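Putative glycosyl hydrolase (Bacteroides thetaiotaomicron VPI-5482, PDB 3K11) is of uncertain function but is probably a glycosyl hydrolase of family 88. Local coordinates at residues 139-144 with 171-176; 150-155 with 208-213. All blocks are in the same frame, centred on the assembly; numbering follows the deposited sequence.

Interaction 1 (139-144 with 171-176)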
loop_
_atom_site.group_PDB
_atom_site.type_symbol
_atom_site.label_atom_id
_atom_site.label_comp_id
_atom_site.label_asym_id
_atom_site.label_seq_id
_atom_site.Cartn_x
_atom_site.Cartn_y
_atom_site.Cartn_z
ATOM N N LEU A 139 -44.433 -9.168 1.385
ATOM C CA LEU A 139 -45.418 -9.725 2.325
ATOM C C LEU A 139 -44.808 -10.643 3.373
ATOM O O LEU A 139 -45.253 -10.651 4.524
ATOM C CB LEU A 139 -46.518 -10.494 1.578
ATOM C CG LEU A 139 -47.419 -9.666 0.646
ATOM C CD1 LEU A 139 -48.204 -10.626 -0.246
ATOM C CD2 LEU A 139 -48.318 -8.718 1.439
ATOM N N THR A 140 -43.813 -11.409 2.971
ATOM C CA THR A 140 -43.204 -12.395 3.825
ATOM C C THR A 140 -41.679 -12.255 3.731
ATOM O O THR A 140 -41.005 -13.125 3.207
ATOM C CB THR A 140 -43.650 -13.827 3.437
ATOM O OG1 THR A 140 -43.405 -14.032 2.029
ATOM C CG2 THR A 140 -45.126 -14.029 3.716
ATOM N N PRO A 141 -41.135 -11.138 4.248
ATOM C CA PRO A 141 -39.694 -10.988 4.239
ATOM C C PRO A 141 -39.030 -12.084 5.066
ATOM O O PRO A 141 -39.625 -12.561 6.031
ATOM C CB PRO A 141 -39.473 -9.617 4.891
ATOM C CG PRO A 141 -40.685 -9.380 5.715
ATOM C CD PRO A 141 -41.804 -10.009 4.913
ATOM N N HIS A 142 -37.852 -12.525 4.630
ATOM C CA HIS A 142 -37.092 -13.524 5.352
ATOM C C HIS A 142 -35.695 -13.094 5.770
ATOM O O HIS A 142 -35.011 -13.877 6.403
ATOM C CB HIS A 142 -36.987 -14.792 4.522
ATOM C CG HIS A 142 -38.304 -15.444 4.307
ATOM N ND1 HIS A 142 -38.861 -15.606 3.062
ATOM C CD2 HIS A 142 -39.203 -15.925 5.189
ATOM C CE1 HIS A 142 -40.044 -16.180 3.188
ATOM N NE2 HIS A 142 -40.276 -16.381 4.467
ATOM N N ALA A 143 -35.297 -11.856 5.487
ATOM C CA ALA A 143 -33.952 -11.366 5.792
ATOM C C ALA A 143 -34.060 -9.865 5.871
ATOM O O ALA A 143 -34.979 -9.295 5.319
ATOM C CB ALA A 143 -32.975 -11.773 4.694
ATOM N N LEU A 144 -33.145 -9.209 6.567
ATOM C CA LEU A 144 -33.183 -7.758 6.669
ATOM C C LEU A 144 -33.135 -7.068 5.284
ATOM O O LEU A 144 -33.695 -5.962 5.112
ATOM C CB LEU A 144 -32.037 -7.256 7.539
ATOM C CG LEU A 144 -32.020 -7.602 9.006
ATOM C CD1 LEU A 144 -30.767 -6.975 9.558
ATOM C CD2 LEU A 144 -33.269 -7.022 9.681
ATOM N N GLN A 171 -45.581 -1.919 9.599
ATOM C CA GLN A 171 -45.719 -2.853 10.742
ATOM C C GLN A 171 -45.266 -4.257 10.381
ATOM O O GLN A 171 -44.610 -4.940 11.194
ATOM C CB GLN A 171 -47.154 -2.888 11.276
ATOM C CG GLN A 171 -47.685 -1.527 11.816
ATOM C CD GLN A 171 -46.923 -0.992 12.980
ATOM O OE1 GLN A 171 -46.301 -1.747 13.725
ATOM N NE2 GLN A 171 -46.919 0.336 13.138
ATOM N N ASN A 172 -45.579 -4.694 9.166
ATOM C CA ASN A 172 -45.183 -6.037 8.724
ATOM C C ASN A 172 -43.666 -6.160 8.618
ATOM O O ASN A 172 -43.064 -7.114 9.051
ATOM C CB ASN A 172 -45.819 -6.331 7.366
ATOM C CG ASN A 172 -45.618 -7.759 6.911
ATOM O OD1 ASN A 172 -45.939 -8.681 7.644
ATOM N ND2 ASN A 172 -45.116 -7.947 5.692
ATOM N N TYR A 173 -43.057 -5.195 7.961
ATOM C CA TYR A 173 -41.618 -5.182 7.817
ATOM C C TYR A 173 -40.937 -5.138 9.173
ATOM O O TYR A 173 -39.998 -5.905 9.465
ATOM C CB TYR A 173 -41.210 -3.958 7.031
ATOM C CG TYR A 173 -41.297 -4.040 5.510
ATOM C CD1 TYR A 173 -40.915 -5.175 4.811
ATOM C CD2 TYR A 173 -41.647 -2.915 4.778
ATOM C CE1 TYR A 173 -40.931 -5.195 3.408
ATOM C CE2 TYR A 173 -41.687 -2.926 3.412
ATOM C CZ TYR A 173 -41.329 -4.064 2.723
ATOM O OH TYR A 173 -41.312 -4.027 1.332
ATOM N N PHE A 174 -41.398 -4.244 10.019
ATOM C CA PHE A 174 -40.717 -4.060 11.315
ATOM C C PHE A 174 -40.953 -5.219 12.268
ATOM O O PHE A 174 -40.076 -5.588 13.022
ATOM C CB PHE A 174 -41.123 -2.771 12.012
ATOM C CG PHE A 174 -40.115 -2.339 13.030
ATOM C CD1 PHE A 174 -38.909 -1.836 12.623
ATOM C CD2 PHE A 174 -40.327 -2.564 14.375
ATOM C CE1 PHE A 174 -37.950 -1.496 13.540
ATOM C CE2 PHE A 174 -39.391 -2.197 15.302
ATOM C CZ PHE A 174 -38.192 -1.665 14.889
ATOM N N ASP A 175 -42.125 -5.826 12.217
ATOM C CA ASP A 175 -42.338 -7.025 13.014
ATOM C C ASP A 175 -41.286 -8.065 12.638
ATOM O O ASP A 175 -40.688 -8.724 13.509
ATOM C CB ASP A 175 -43.707 -7.598 12.756
ATOM C CG ASP A 175 -43.972 -8.903 13.549
ATOM O OD1 ASP A 175 -43.682 -8.977 14.737
ATOM O OD2 ASP A 175 -44.503 -9.842 12.969
ATOM N N PHE A 176 -41.055 -8.243 11.336
ATOM C CA PHE A 176 -39.964 -9.155 10.921
ATOM C C PHE A 176 -38.597 -8.753 11.502
ATOM O O PHE A 176 -37.866 -9.573 12.061
ATOM C CB PHE A 176 -39.829 -9.324 9.402
ATOM C CG PHE A 176 -38.608 -10.114 9.056
ATOM C CD1 PHE A 176 -38.639 -11.492 9.103
ATOM C CD2 PHE A 176 -37.425 -9.481 8.785
ATOM C CE1 PHE A 176 -37.484 -12.205 8.869
ATOM C CE2 PHE A 176 -36.267 -10.214 8.586
ATOM C CZ PHE A 176 -36.315 -11.556 8.662
#

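Interaction 2 (150-155 with 208-213)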
loop_
_atom_site.group_PDB
_atom_site.type_symbol
_atom_site.label_atom_id
_atom_site.label_comp_id
_atom_site.label_asym_id
_atom_site.label_seq_id
_atom_site.Cartn_x
_atom_site.Cartn_y
_atom_site.Cartn_z
ATOM N N VAL A 150 -36.267 -0.341 2.794
ATOM C CA VAL A 150 -37.597 0.093 2.318
ATOM C C VAL A 150 -38.473 0.596 3.459
ATOM O O VAL A 150 -39.053 1.661 3.365
ATOM C CB VAL A 150 -38.315 -1.019 1.523
ATOM C CG1 VAL A 150 -39.752 -0.593 1.163
ATOM C CG2 VAL A 150 -37.520 -1.341 0.239
ATOM N N CYS A 151 -38.522 -0.167 4.541
ATOM C CA CYS A 151 -39.245 0.233 5.744
ATOM C C CYS A 151 -38.768 1.606 6.233
ATOM O O CYS A 151 -39.583 2.478 6.553
ATOM C CB CYS A 151 -39.018 -0.798 6.851
ATOM S SG CYS A 151 -40.167 -0.544 8.248
ATOM N N THR A 152 -37.450 1.818 6.243
ATOM C CA THR A 152 -36.873 3.077 6.685
ATOM C C THR A 152 -37.433 4.238 5.881
ATOM O O THR A 152 -37.853 5.256 6.452
ATOM C CB THR A 152 -35.350 3.023 6.584
ATOM O OG1 THR A 152 -34.872 1.987 7.470
ATOM C CG2 THR A 152 -34.660 4.354 6.955
ATOM N N ALA A 153 -37.379 4.127 4.561
ATOM C CA ALA A 153 -37.919 5.188 3.686
ATOM C C ALA A 153 -39.416 5.440 3.872
ATOM O O ALA A 153 -39.867 6.597 3.817
ATOM C CB ALA A 153 -37.620 4.871 2.234
HETATM N N MSE A 154 -40.194 4.371 4.085
HETATM C CA MSE A 154 -41.640 4.498 4.291
HETATM C C MSE A 154 -41.939 5.241 5.583
HETATM O O MSE A 154 -42.818 6.070 5.616
HETATM C CB MSE A 154 -42.306 3.131 4.322
HETATM C CG MSE A 154 -42.398 2.510 2.945
HETATM SE SE MSE A 154 -43.278 0.763 3.054
HETATM C CE MSE A 154 -43.341 0.407 1.163
ATOM N N ILE A 155 -41.198 4.923 6.660
ATOM C CA ILE A 155 -41.318 5.689 7.911
ATOM C C ILE A 155 -40.988 7.176 7.692
ATOM O O ILE A 155 -41.776 8.057 8.042
ATOM C CB ILE A 155 -40.415 5.106 8.994
ATOM C CG1 ILE A 155 -40.934 3.727 9.442
ATOM C CG2 ILE A 155 -40.366 6.038 10.211
ATOM C CD1 ILE A 155 -39.777 2.849 10.143
ATOM N N ILE A 208 -30.203 -1.176 11.184
ATOM C CA ILE A 208 -30.157 -0.103 12.208
ATOM C C ILE A 208 -31.006 1.117 11.863
ATOM O O ILE A 208 -31.773 1.546 12.709
ATOM C CB ILE A 208 -28.716 0.250 12.610
ATOM C CG1 ILE A 208 -28.059 -1.017 13.171
ATOM C CG2 ILE A 208 -28.663 1.441 13.584
ATOM C CD1 ILE A 208 -26.512 -0.859 13.420
ATOM N N PRO A 209 -30.955 1.615 10.603
ATOM C CA PRO A 209 -31.806 2.771 10.275
ATOM C C PRO A 209 -33.295 2.559 10.521
ATOM O O PRO A 209 -33.985 3.483 10.979
ATOM C CB PRO A 209 -31.492 3.033 8.796
ATOM C CG PRO A 209 -30.045 2.554 8.661
ATOM C CD PRO A 209 -30.116 1.255 9.452
ATOM N N ALA A 210 -33.802 1.359 10.237
ATOM C CA ALA A 210 -35.208 1.053 10.471
ATOM C C ALA A 210 -35.555 1.186 11.957
ATOM O O ALA A 210 -36.615 1.706 12.321
ATOM C CB ALA A 210 -35.519 -0.366 9.991
ATOM N N VAL A 211 -34.682 0.628 12.798
ATOM C CA VAL A 211 -34.876 0.695 14.246
ATOM C C VAL A 211 -34.812 2.154 14.690
ATOM O O VAL A 211 -35.668 2.602 15.434
ATOM C CB VAL A 211 -33.883 -0.218 15.013
ATOM C CG1 VAL A 211 -34.109 -0.095 16.544
ATOM C CG2 VAL A 211 -34.019 -1.696 14.552
ATOM N N ALA A 212 -33.802 2.915 14.243
ATOM C CA ALA A 212 -33.705 4.342 14.552
ATOM C C ALA A 212 -34.967 5.128 14.119
ATOM O O ALA A 212 -35.514 5.932 14.889
ATOM C CB ALA A 212 -32.397 4.955 13.927
ATOM N N GLN A 213 -35.461 4.873 12.913
ATOM C CA GLN A 213 -36.664 5.562 12.451
ATOM C C GLN A 213 -37.907 5.146 13.202
ATOM O O GLN A 213 -38.787 5.984 13.460
ATOM C CB GLN A 213 -36.837 5.381 10.932
ATOM C CG GLN A 213 -35.844 6.237 10.112
ATOM C CD GLN A 213 -36.098 7.705 10.220
ATOM O OE1 GLN A 213 -37.232 8.139 10.357
ATOM N NE2 GLN A 213 -35.037 8.503 10.168
#

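Interaction 1 (139-144 with 171-176)
Asn172, on helix 167-180, reaches the loop at its start: ND2 donates to Leu139 O over 2.9 Å, and the N-H...O angle of 164° shows a nearly straight bond. The acceptor lies close to the amide plane of Asn172, whereas the donor stands well above the carbonyl plane of Leu139, so a well-oriented N-H meets the carbonyl from over its plane and not along a lone pair. Leu139 closes helix 133-139, and Thr140 is the first residue to leave helical geometry. One residue on, Tyr173 offers the edge of its ring to the proline, CD1 lying 4.3 Å from Pro141 CG, while helix 148-160 packs against the tyrosine through Val150, Cys151 and Met154. Phe176 makes the broadest contact. With CG anti to the backbone N (chi1 173°), its ring is carried away from its own helix and against the loop backbone. Pro141 CG packs 3.8 Å from Phe176 CB, and Pro141 C lies over one ring face, towards the rim. Farther out, Phe176 CZ comes within 3.3 Å of His142 C, while Leu144 N lies near the ring plane at the edge, 3.9 Å from CE2. The chemistry is therefore divided: one directional hydrogen bond from a side-chain amide holds on to the last residue of helix 133-139, and van der Waals packing of the Phe176 ring on Pro141 and on the peptide groups of 141-144 follows it.

Interaction 2 (150-155 with 208-213)
Thr152 and Ile155, one helical turn apart, meet Pro209, Ala210 and Gln213 across two helices whose local axes approach to 8.3 Å. Thr152 OG1 sits 3.0 Å from Ala210 N, but the angle is too poor for a hydrogen bond; the hydroxyl is instead hydrogen-bonded to Gly148 O, one turn back in its own helix. With chi1 at -62°, OG1 stands beside the backbone N and CG2 anti to it; this methyl touches Pro209 CB and Gln213 CG, each 3.9 Å away, along roughly perpendicular directions. Ile155 continues the seam: CG2 packs 3.7 Å from Gln213 CB, and CD1 lies 4.0 Å from Ala210 O. Gln213 is bent at chi2 (-68°); in the next shell Arg216 NH1 is hydrogen-bonded to its OE1. Helix 265-281 adds Glu277 against both Thr152 and Pro209, and Val281 against Gln213. The second helix is kinked where N of Pro209 and Ala210 lack bonds to the preceding turn. All five contacting residues are buried, and the axes run in nearly the same direction, 27° apart. Such close packing of near-parallel helices, with other helices on their flanks, is consistent with the (alpha/alpha)6 barrel built from helical hairpins in family 88 enzymes.

From the N terminus, the chain leaves helix 133-139 through loop 139-144, runs through 150-155 within helix 148-160, then through 171-176 within helix 167-180, and later reaches 208-213 on helix 202-217. Interaction 1 closes an excursion with 26 residues between its segments; interaction 2 closes one of 52. Their segments alternate, so the two closures cross. Helix 148-160 thus lies inside the first loop while pairing beyond it. The contact centres are 12 Å apart and joined by direct packing: Phe174 CE1 lies 3.8 Å from Val211 CA and reaches Ala210 O at 3.7 Å. Together they tie an irregular connection and three helices into one continuous region.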